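Local coordinates for hypothetical protein (Shewanella oneidensis, PDB 2OTM) that is of unknown function but belongs to the YjgF/chorismate-mutase-like family of trimeric proteins and has been proposed to act as an endoribonuclease, at residues G54-A58 against L100-C106; A68-T73 against L145-Y149; H109-D114 against R132-T136. One frame throughout, in Å; residues are numbered along the deposited sequence. Where two conformers were deposited one is given.

Contact 1 (G54-A58 against L100-C106)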
loop_
_atom_site.group_PDB
_atom_site.type_symbol
_atom_site.label_atom_id
_atom_site.label_comp_id
_atom_site.label_asym_id
_atom_site.label_seq_id
_atom_site.Cartn_x
_atom_site.Cartn_y
_atom_site.Cartn_z
ATOM N N GLY B 54 -19.475 -5.504 7.280
ATOM C CA GLY B 54 -19.192 -5.917 8.618
ATOM C C GLY B 54 -17.754 -6.392 8.723
ATOM O O GLY B 54 -16.912 -5.986 7.948
ATOM N N GLN B 55 -17.507 -7.289 9.673
ATOM C CA GLN B 55 -16.168 -7.643 10.075
ATOM C C GLN B 55 -15.977 -9.158 10.080
ATOM O O GLN B 55 -16.829 -9.907 10.590
ATOM C CB GLN B 55 -15.968 -7.124 11.479
ATOM C CG GLN B 55 -14.589 -7.299 12.042
ATOM C CD GLN B 55 -14.482 -6.638 13.402
ATOM O OE1 GLN B 55 -15.053 -7.113 14.363
ATOM N NE2 GLN B 55 -13.772 -5.552 13.479
ATOM N N LEU B 56 -14.843 -9.601 9.557
ATOM C CA LEU B 56 -14.489 -11.029 9.550
ATOM C C LEU B 56 -14.302 -11.555 10.953
ATOM O O LEU B 56 -13.589 -10.964 11.772
ATOM C CB LEU B 56 -13.181 -11.239 8.783
ATOM C CG LEU B 56 -12.945 -12.643 8.278
ATOM C CD1 LEU B 56 -14.001 -12.947 7.191
ATOM C CD2 LEU B 56 -11.476 -12.789 7.765
ATOM N N GLY B 57 -14.940 -12.679 11.254
ATOM C CA GLY B 57 -14.867 -13.262 12.569
ATOM C C GLY B 57 -15.943 -12.799 13.531
ATOM O O GLY B 57 -16.179 -13.438 14.560
ATOM N N ALA B 58 -16.589 -11.680 13.226
ATOM C CA ALA B 58 -17.685 -11.176 14.044
ATOM C C ALA B 58 -19.038 -11.316 13.301
ATOM O O ALA B 58 -19.995 -11.904 13.822
ATOM C CB ALA B 58 -17.403 -9.677 14.443
ATOM N N LEU B 100 -9.147 -5.994 4.565
ATOM C CA LEU B 100 -10.300 -6.576 5.246
ATOM C C LEU B 100 -10.509 -5.947 6.586
ATOM O O LEU B 100 -9.554 -5.561 7.247
ATOM C CB LEU B 100 -10.124 -8.094 5.431
ATOM C CG LEU B 100 -10.100 -8.918 4.126
ATOM C CD1 LEU B 100 -8.694 -9.264 3.703
ATOM C CD2 LEU B 100 -10.916 -10.184 4.245
ATOM N N ASN B 101 -11.763 -5.898 7.029
ATOM C CA ASN B 101 -12.053 -5.564 8.423
ATOM C C ASN B 101 -12.165 -6.884 9.175
ATOM O O ASN B 101 -13.006 -7.718 8.812
ATOM C CB ASN B 101 -13.371 -4.789 8.541
ATOM C CG ASN B 101 -13.612 -4.278 9.947
ATOM O OD1 ASN B 101 -12.831 -4.561 10.875
ATOM N ND2 ASN B 101 -14.691 -3.541 10.123
ATOM N N VAL B 102 -11.285 -7.085 10.181
ATOM C CA VAL B 102 -11.110 -8.394 10.826
ATOM C C VAL B 102 -11.158 -8.206 12.346
ATOM O O VAL B 102 -10.521 -7.319 12.908
ATOM C CB VAL B 102 -9.758 -9.070 10.379
ATOM C CG1 VAL B 102 -9.593 -10.461 10.993
ATOM C CG2 VAL B 102 -9.697 -9.162 8.857
ATOM N N HIS B 103 -11.950 -9.052 12.997
ATOM C CA HIS B 103 -12.033 -9.063 14.450
ATOM C C HIS B 103 -10.763 -9.684 15.065
ATOM O O HIS B 103 -10.166 -10.561 14.487
ATOM C CB HIS B 103 -13.225 -9.899 14.844
ATOM C CG HIS B 103 -13.539 -9.809 16.291
ATOM N ND1 HIS B 103 -13.118 -10.752 17.196
ATOM C CD2 HIS B 103 -14.190 -8.858 16.999
ATOM C CE1 HIS B 103 -13.531 -10.406 18.403
ATOM N NE2 HIS B 103 -14.186 -9.261 18.313
ATOM N N GLN B 104 -10.379 -9.234 16.250
ATOM C CA GLN B 104 -9.167 -9.728 16.917
ATOM C C GLN B 104 -9.115 -11.247 17.069
ATOM O O GLN B 104 -8.049 -11.845 17.052
ATOM C CB GLN B 104 -9.022 -9.082 18.301
ATOM C CG GLN B 104 -10.229 -9.271 19.207
ATOM N N SER B 105 -10.266 -11.870 17.227
ATOM C CA SER B 105 -10.332 -13.335 17.421
ATOM C C SER B 105 -10.017 -14.156 16.162
ATOM O O SER B 105 -10.052 -15.386 16.202
ATOM C CB SER B 105 -11.738 -13.713 17.894
ATOM O OG SER B 105 -12.715 -13.449 16.878
ATOM N N CYS B 106 -9.755 -13.487 15.035
ATOM C CA CYS B 106 -9.584 -14.155 13.751
ATOM C C CYS B 106 -8.261 -13.749 13.067
ATOM O O CYS B 106 -8.057 -12.585 12.796
ATOM C CB CYS B 106 -10.776 -13.814 12.868
ATOM S SG CYS B 106 -10.686 -14.538 11.240
#
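The amide of Gln55 meets two side chains of residues 100-106, its nitrogen end turned to Asn101 and its oxygen end to His103. The contact joins two loops of the YjgF-like fold, one leading into helix 62-84 and the other into helix 109-124. OE1 of Gln55 lies in the plane of the imidazole at its edge, 3.3 Å from CD2 of His103, and amide and ring planes are inclined at 63°. Against the carboxamide of Asn101 the Gln55 amide stands almost perpendicular, at 87°. NE2 of Gln55 donates to OD1 of Asn101 over 2.9 Å; the acceptor lies in the donor's amide plane, whereas the donor sits above the carbonyl plane of Asn101. Gln55 reaches both partners because CG is anti to the backbone N (chi1 -175°) and the chain runs on extended.

A single beta bridge pairs Leu56 with Val102. N of Leu56 donates to O of Asn101 at 2.7 Å, and O of Leu56 accepts from N of His103 at 2.8 Å. The Leu56 side chain turns toward residues 100-106 and helix 109-124: CB lies beside CG2 of Val102 and CD2 approaches SG of Cys106 at 4.0 Å, while His109 and Ala112 of that helix also touch it. Val102 in turn packs on Val139 of the second subunit.

The type I turn from His103 to Cys106 holds the imidazole at ND1, which accepts from N of Ser105, well out of the ring plane, and shares a 2.7 Å hydrogen bond with OG of Ser105 in which either could be the donor.

Contact 2 (A68-T73 against L145-Y149)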
loop_
_atom_site.group_PDB
_atom_site.type_symbol
_atom_site.label_atom_id
_atom_site.label_comp_id
_atom_site.label_asym_id
_atom_site.label_seq_id
_atom_site.Cartn_x
_atom_site.Cartn_y
_atom_site.Cartn_z
ATOM N N ALA B 68 -16.491 -13.037 -0.333
ATOM C CA ALA B 68 -16.478 -11.591 -0.475
ATOM C C ALA B 68 -15.298 -11.100 -1.295
ATOM O O ALA B 68 -15.447 -10.257 -2.165
ATOM C CB ALA B 68 -16.451 -10.931 0.885
ATOM N N CYS B 69 -14.120 -11.642 -1.035
ATOM C CA CYS B 69 -12.935 -11.232 -1.791
ATOM C C CYS B 69 -12.997 -11.684 -3.227
ATOM O O CYS B 69 -12.469 -11.005 -4.134
ATOM C CB CYS B 69 -11.687 -11.755 -1.135
ATOM S SG CYS B 69 -11.362 -10.972 0.483
ATOM N N ARG B 70 -13.630 -12.829 -3.443
ATOM C CA ARG B 70 -13.886 -13.312 -4.804
ATOM C C ARG B 70 -14.798 -12.325 -5.545
ATOM O O ARG B 70 -14.530 -11.966 -6.699
ATOM C CB ARG B 70 -14.482 -14.724 -4.752
ATOM C CG ARG B 70 -14.767 -15.381 -6.095
ATOM C CD ARG B 70 -15.324 -16.805 -5.894
ATOM N NE ARG B 70 -15.797 -17.421 -7.154
ATOM C CZ ARG B 70 -15.051 -18.151 -7.993
ATOM N NH1 ARG B 70 -13.774 -18.384 -7.762
ATOM N NH2 ARG B 70 -15.592 -18.654 -9.087
ATOM N N LEU B 71 -15.878 -11.883 -4.906
ATOM C CA LEU B 71 -16.820 -10.971 -5.545
ATOM C C LEU B 71 -16.186 -9.594 -5.800
ATOM O O LEU B 71 -16.390 -9.000 -6.864
ATOM C CB LEU B 71 -18.092 -10.838 -4.714
ATOM C CG LEU B 71 -19.247 -10.037 -5.280
ATOM C CD1 LEU B 71 -19.652 -10.477 -6.706
ATOM C CD2 LEU B 71 -20.413 -10.071 -4.275
ATOM N N ALA B 72 -15.437 -9.072 -4.832
ATOM C CA ALA B 72 -14.696 -7.807 -5.046
ATOM C C ALA B 72 -13.724 -7.912 -6.220
ATOM O O ALA B 72 -13.544 -6.961 -7.005
ATOM C CB ALA B 72 -13.943 -7.420 -3.746
ATOM N N THR B 73 -13.104 -9.083 -6.356
ATOM C CA THR B 73 -12.139 -9.312 -7.440
ATOM C C THR B 73 -12.880 -9.429 -8.781
ATOM O O THR B 73 -12.405 -8.951 -9.801
ATOM C CB THR B 73 -11.274 -10.533 -7.167
ATOM O OG1 THR B 73 -10.552 -10.331 -5.929
ATOM C CG2 THR B 73 -10.289 -10.735 -8.302
ATOM N N LEU B 145 -16.869 -5.292 4.075
ATOM C CA LEU B 145 -15.984 -6.283 4.674
ATOM C C LEU B 145 -14.593 -6.232 4.047
ATOM O O LEU B 145 -13.596 -6.488 4.721
ATOM C CB LEU B 145 -16.570 -7.666 4.514
ATOM C CG LEU B 145 -15.711 -8.841 4.936
ATOM C CD1 LEU B 145 -15.453 -8.783 6.448
ATOM C CD2 LEU B 145 -16.488 -10.057 4.532
ATOM N N CYS B 146 -14.522 -5.889 2.763
ATOM C CA CYS B 146 -13.256 -5.912 2.082
ATOM C C CYS B 146 -13.160 -4.927 0.940
ATOM O O CYS B 146 -14.166 -4.399 0.446
ATOM C CB CYS B 146 -12.964 -7.320 1.556
ATOM S SG CYS B 146 -14.071 -7.906 0.226
ATOM N N LEU B 147 -11.925 -4.699 0.538
ATOM C CA LEU B 147 -11.618 -3.874 -0.617
ATOM C C LEU B 147 -10.458 -4.522 -1.363
ATOM O O LEU B 147 -9.462 -4.949 -0.737
ATOM C CB LEU B 147 -11.252 -2.490 -0.083
ATOM C CG LEU B 147 -11.356 -1.158 -0.781
ATOM C CD1 LEU B 147 -12.712 -0.895 -1.401
ATOM C CD2 LEU B 147 -11.018 -0.098 0.291
ATOM N N VAL B 148 -10.529 -4.530 -2.693
ATOM C CA VAL B 148 -9.511 -5.161 -3.512
ATOM C C VAL B 148 -8.990 -4.154 -4.531
ATOM O O VAL B 148 -9.762 -3.364 -5.091
ATOM C CB VAL B 148 -10.106 -6.441 -4.216
ATOM C CG1 VAL B 148 -9.259 -6.895 -5.363
ATOM C CG2 VAL B 148 -10.305 -7.563 -3.168
ATOM N N TYR B 149 -7.675 -4.189 -4.755
ATOM C CA TYR B 149 -6.994 -3.391 -5.751
ATOM C C TYR B 149 -6.151 -4.329 -6.606
ATOM O O TYR B 149 -5.434 -5.182 -6.083
ATOM C CB TYR B 149 -6.040 -2.390 -5.097
ATOM C CG TYR B 149 -6.695 -1.379 -4.206
ATOM C CD1 TYR B 149 -7.096 -1.700 -2.914
ATOM C CD2 TYR B 149 -6.854 -0.073 -4.630
ATOM C CE1 TYR B 149 -7.698 -0.743 -2.089
ATOM C CE2 TYR B 149 -7.468 0.901 -3.818
ATOM C CZ TYR B 149 -7.889 0.546 -2.544
ATOM O OH TYR B 149 -8.454 1.515 -1.753
#
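Cys146 and Val148 of the strand both direct their CB atoms at helix 62-84 and are met there by Ala68, Cys69, Ala72 and Thr73. This is the helix-on-sheet packing of the alpha/beta YjgF-like fold: the helix lies on one face of the mixed sheet, and the axes of residues 68-73 and of strand residues 146-149 approach to 7.8 Å at 42°. The two alanines, one helical turn apart, let the backbones come this close.

SG of Cys146 enters between them. With SG placed between the backbone N and the carbonyl carbon (chi1 67°), it comes 3.9 Å from CB of Ala68 and also touches CB of Ala72. The same SG of Cys146 lies 3.6 Å from O of Ala68. SG of Cys69 approaches from the flank at 4.1 Å from SG of Cys146, a van der Waals contact between two thiols and far too long for a disulfide. At the loop end, CD2 of Leu145 reaches CB of Ala68 at 3.8 Å.

CG2 of Val148 lies against CB of Ala72 at 3.7 Å, and both methyls flank OG1 of Thr73, CG1 the closer; the Thr73 and Val148 side chains run at a slant to one another. Leu96 of the neighbouring strand 92-100 also packs on Val148, and Leu100 of the same strand touches Cys69.

The one hydroxyl at this buried, apolar surface is satisfied within the helix: OG1 of Thr73 donates to O of Cys69 at 2.7 Å, on the opposite face of that carbonyl from N of Thr73.

Contact 3 (H109-D114 against R132-T136). With ACT (acetate ion), chain I.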
loop_
_atom_site.group_PDB
_atom_site.type_symbol
_atom_site.label_atom_id
_atom_site.label_comp_id
_atom_site.label_asym_id
_atom_site.label_seq_id
_atom_site.Cartn_x
_atom_site.Cartn_y
_atom_site.Cartn_z
ATOM N N HIS B 109 -7.556 -14.285 7.906
ATOM C CA HIS B 109 -7.838 -13.422 6.780
ATOM C C HIS B 109 -7.031 -13.734 5.550
ATOM O O HIS B 109 -7.488 -13.495 4.460
ATOM C CB HIS B 109 -7.796 -11.913 7.163
ATOM C CG HIS B 109 -6.526 -11.461 7.820
ATOM N ND1 HIS B 109 -6.101 -11.950 9.036
ATOM C CD2 HIS B 109 -5.603 -10.554 7.433
ATOM C CE1 HIS B 109 -4.953 -11.382 9.356
ATOM N NE2 HIS B 109 -4.630 -10.536 8.392
ATOM N N PRO B 110 -5.793 -14.254 5.692
ATOM C CA PRO B 110 -5.175 -14.659 4.428
ATOM C C PRO B 110 -6.000 -15.682 3.639
ATOM O O PRO B 110 -5.946 -15.708 2.442
ATOM C CB PRO B 110 -3.828 -15.256 4.879
ATOM C CG PRO B 110 -3.564 -14.527 6.178
ATOM C CD PRO B 110 -4.881 -14.434 6.835
ATOM N N LYS B 111 -6.734 -16.544 4.333
ATOM C CA LYS B 111 -7.576 -17.521 3.667
ATOM C C LYS B 111 -8.737 -16.836 2.969
ATOM O O LYS B 111 -9.088 -17.236 1.876
ATOM C CB LYS B 111 -8.119 -18.547 4.660
ATOM C CG LYS B 111 -7.052 -19.407 5.287
ATOM N N ALA B 112 -9.274 -15.766 3.565
ATOM C CA ALA B 112 -10.296 -14.955 2.921
ATOM C C ALA B 112 -9.764 -14.301 1.658
ATOM O O ALA B 112 -10.403 -14.366 0.623
ATOM C CB ALA B 112 -10.865 -13.868 3.881
ATOM N N LEU B 113 -8.574 -13.710 1.730
ATOM C CA LEU B 113 -7.985 -13.070 0.561
ATOM C C LEU B 113 -7.638 -14.033 -0.568
ATOM O O LEU B 113 -7.545 -13.631 -1.740
ATOM C CB LEU B 113 -6.776 -12.201 0.942
ATOM C CG LEU B 113 -6.314 -11.228 -0.154
ATOM C CD1 LEU B 113 -7.411 -10.303 -0.648
ATOM C CD2 LEU B 113 -5.065 -10.461 0.263
ATOM N N ASP B 114 -7.479 -15.311 -0.244
ATOM C CA ASP B 114 -7.363 -16.341 -1.275
ATOM C C ASP B 114 -8.580 -16.384 -2.183
ATOM O O ASP B 114 -8.476 -16.902 -3.273
ATOM C CB ASP B 114 -7.142 -17.739 -0.670
ATOM C CG ASP B 114 -5.708 -17.981 -0.228
ATOM O OD1 ASP B 114 -4.785 -17.280 -0.715
ATOM O OD2 ASP B 114 -5.525 -18.883 0.624
ATOM N N ARG B 132 1.299 -10.325 -3.558
ATOM C CA ARG B 132 0.180 -9.681 -2.903
ATOM C C ARG B 132 0.544 -9.042 -1.583
ATOM O O ARG B 132 1.572 -9.410 -0.957
ATOM C CB ARG B 132 -1.008 -10.654 -2.754
ATOM C CG ARG B 132 -1.123 -11.388 -1.452
ATOM C CD ARG B 132 -2.357 -12.298 -1.482
ATOM N NE ARG B 132 -2.488 -12.957 -0.203
ATOM C CZ ARG B 132 -3.275 -13.990 0.065
ATOM N NH1 ARG B 132 -4.062 -14.520 -0.853
ATOM N NH2 ARG B 132 -3.273 -14.472 1.292
HETATM N N MSE B 133 -0.272 -8.041 -1.235
HETATM C CA MSE B 133 -0.237 -7.369 0.063
HETATM C C MSE B 133 -1.573 -7.570 0.732
HETATM O O MSE B 133 -2.633 -7.646 0.086
HETATM C CB MSE B 133 0.011 -5.855 -0.097
HETATM C CG MSE B 133 1.231 -5.490 -0.882
HETATM SE SE MSE B 133 1.637 -3.545 -0.679
HETATM C CE MSE B 133 2.371 -3.463 1.093
ATOM N N ILE B 134 -1.550 -7.638 2.056
ATOM C CA ILE B 134 -2.785 -7.801 2.788
ATOM C C ILE B 134 -2.742 -6.851 3.981
ATOM O O ILE B 134 -1.685 -6.667 4.600
ATOM C CB ILE B 134 -2.965 -9.258 3.275
ATOM C CG1 ILE B 134 -4.366 -9.430 3.825
ATOM C CG2 ILE B 134 -1.890 -9.594 4.366
ATOM C CD1 ILE B 134 -4.832 -10.909 3.964
ATOM N N TRP B 135 -3.881 -6.207 4.258
ATOM C CA TRP B 135 -4.007 -5.338 5.440
ATOM C C TRP B 135 -5.342 -5.599 6.127
ATOM O O TRP B 135 -6.282 -6.051 5.495
ATOM C CB TRP B 135 -4.022 -3.840 5.077
ATOM C CG TRP B 135 -2.807 -3.275 4.392
ATOM C CD1 TRP B 135 -1.637 -2.842 4.949
ATOM C CD2 TRP B 135 -2.684 -3.075 2.997
ATOM N NE1 TRP B 135 -0.783 -2.351 3.967
ATOM C CE2 TRP B 135 -1.406 -2.498 2.757
ATOM C CE3 TRP B 135 -3.530 -3.332 1.923
ATOM C CZ2 TRP B 135 -0.988 -2.143 1.497
ATOM C CZ3 TRP B 135 -3.113 -2.987 0.669
ATOM C CH2 TRP B 135 -1.842 -2.404 0.460
ATOM N N THR B 136 -5.383 -5.331 7.435
ATOM C CA THR B 136 -6.622 -5.205 8.112
ATOM C C THR B 136 -6.770 -3.762 8.538
ATOM O O THR B 136 -5.811 -3.140 9.041
ATOM C CB THR B 136 -6.742 -6.156 9.332
ATOM O OG1 THR B 136 -5.697 -5.872 10.262
ATOM C CG2 THR B 136 -6.633 -7.618 8.867
HETATM C C ACT I . -0.517 -12.755 2.987
HETATM O O ACT I . -0.549 -12.095 1.894
HETATM O OXT ACT I . -1.477 -13.538 3.234
HETATM C CH3 ACT I . 0.605 -12.642 3.986
#
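His109, the first residue of helix 109-124, lays one face of its imidazole against CG2 of Thr136, a CH-pi contact 3.7 Å from the ring centroid. CD of Pro110 lies over the opposite face, and CD1 of Ile134 approaches CD2 of His109 obliquely. OG1 of Thr136 instead bonds to O of Val139 of the second subunit. Pro110 offers its CA to CD1 of Ile134 and its carbonyl to Arg132: NH2 donates to O of Pro110 at 3.2 Å, from the face opposite to N of Asp114.

One turn on, CD2 of Leu113 lies between Ile134 and Arg132. It meets CD1 of Ile134 at 3.7 Å and lies over one face of the Arg132 guanidinium, toward its rim, 3.6 Å from NE. Asp114 adds a salt bridge, OD1 to NH1 of Arg132 at 2.9 Å, met from above the carboxylate plane; carboxylate and guanidinium planes are 46° apart.

An extended chain from CG to NE carries Arg132 across to the helix, joining helix and second strand of this beta-alpha-beta unit. At the guanidinium edge sits an acetate ion, probably from the crystallisation liquor: NE of Arg132 donates almost straight to its O at 3.0 Å, and NH2 to its OXT at 2.8 Å. Held by Asp114, the Pro110 carbonyl and Ser117, Arg132 presents the edge that binds carboxylate here, consistent with a site for an anionic ligand near the subunit interface.

Contacts 1 and 3, centres about 12 Å apart, meet through strand 92-100 and the loop after it: N of Leu100 probably bonds to O of Trp135 at 3.0 Å, and CG2 of Val102 packs on CG2 of Thr136. Both touch the second subunit. Contact 3 is nested within the loop closed by contact 2, centres about 10 Å apart; CB of Cys69 touches O of Ala112 at 3.4 Å, bringing the two helices together. Contacts 1 and 2, centres about 14 Å apart, meet at Leu145, whose O probably accepts a hydrogen bond from N of Asn101 at 3.0 Å. The acetate belongs to contact 3; a sodium ion lies about 8 Å from the Ala58 side chain of contact 1.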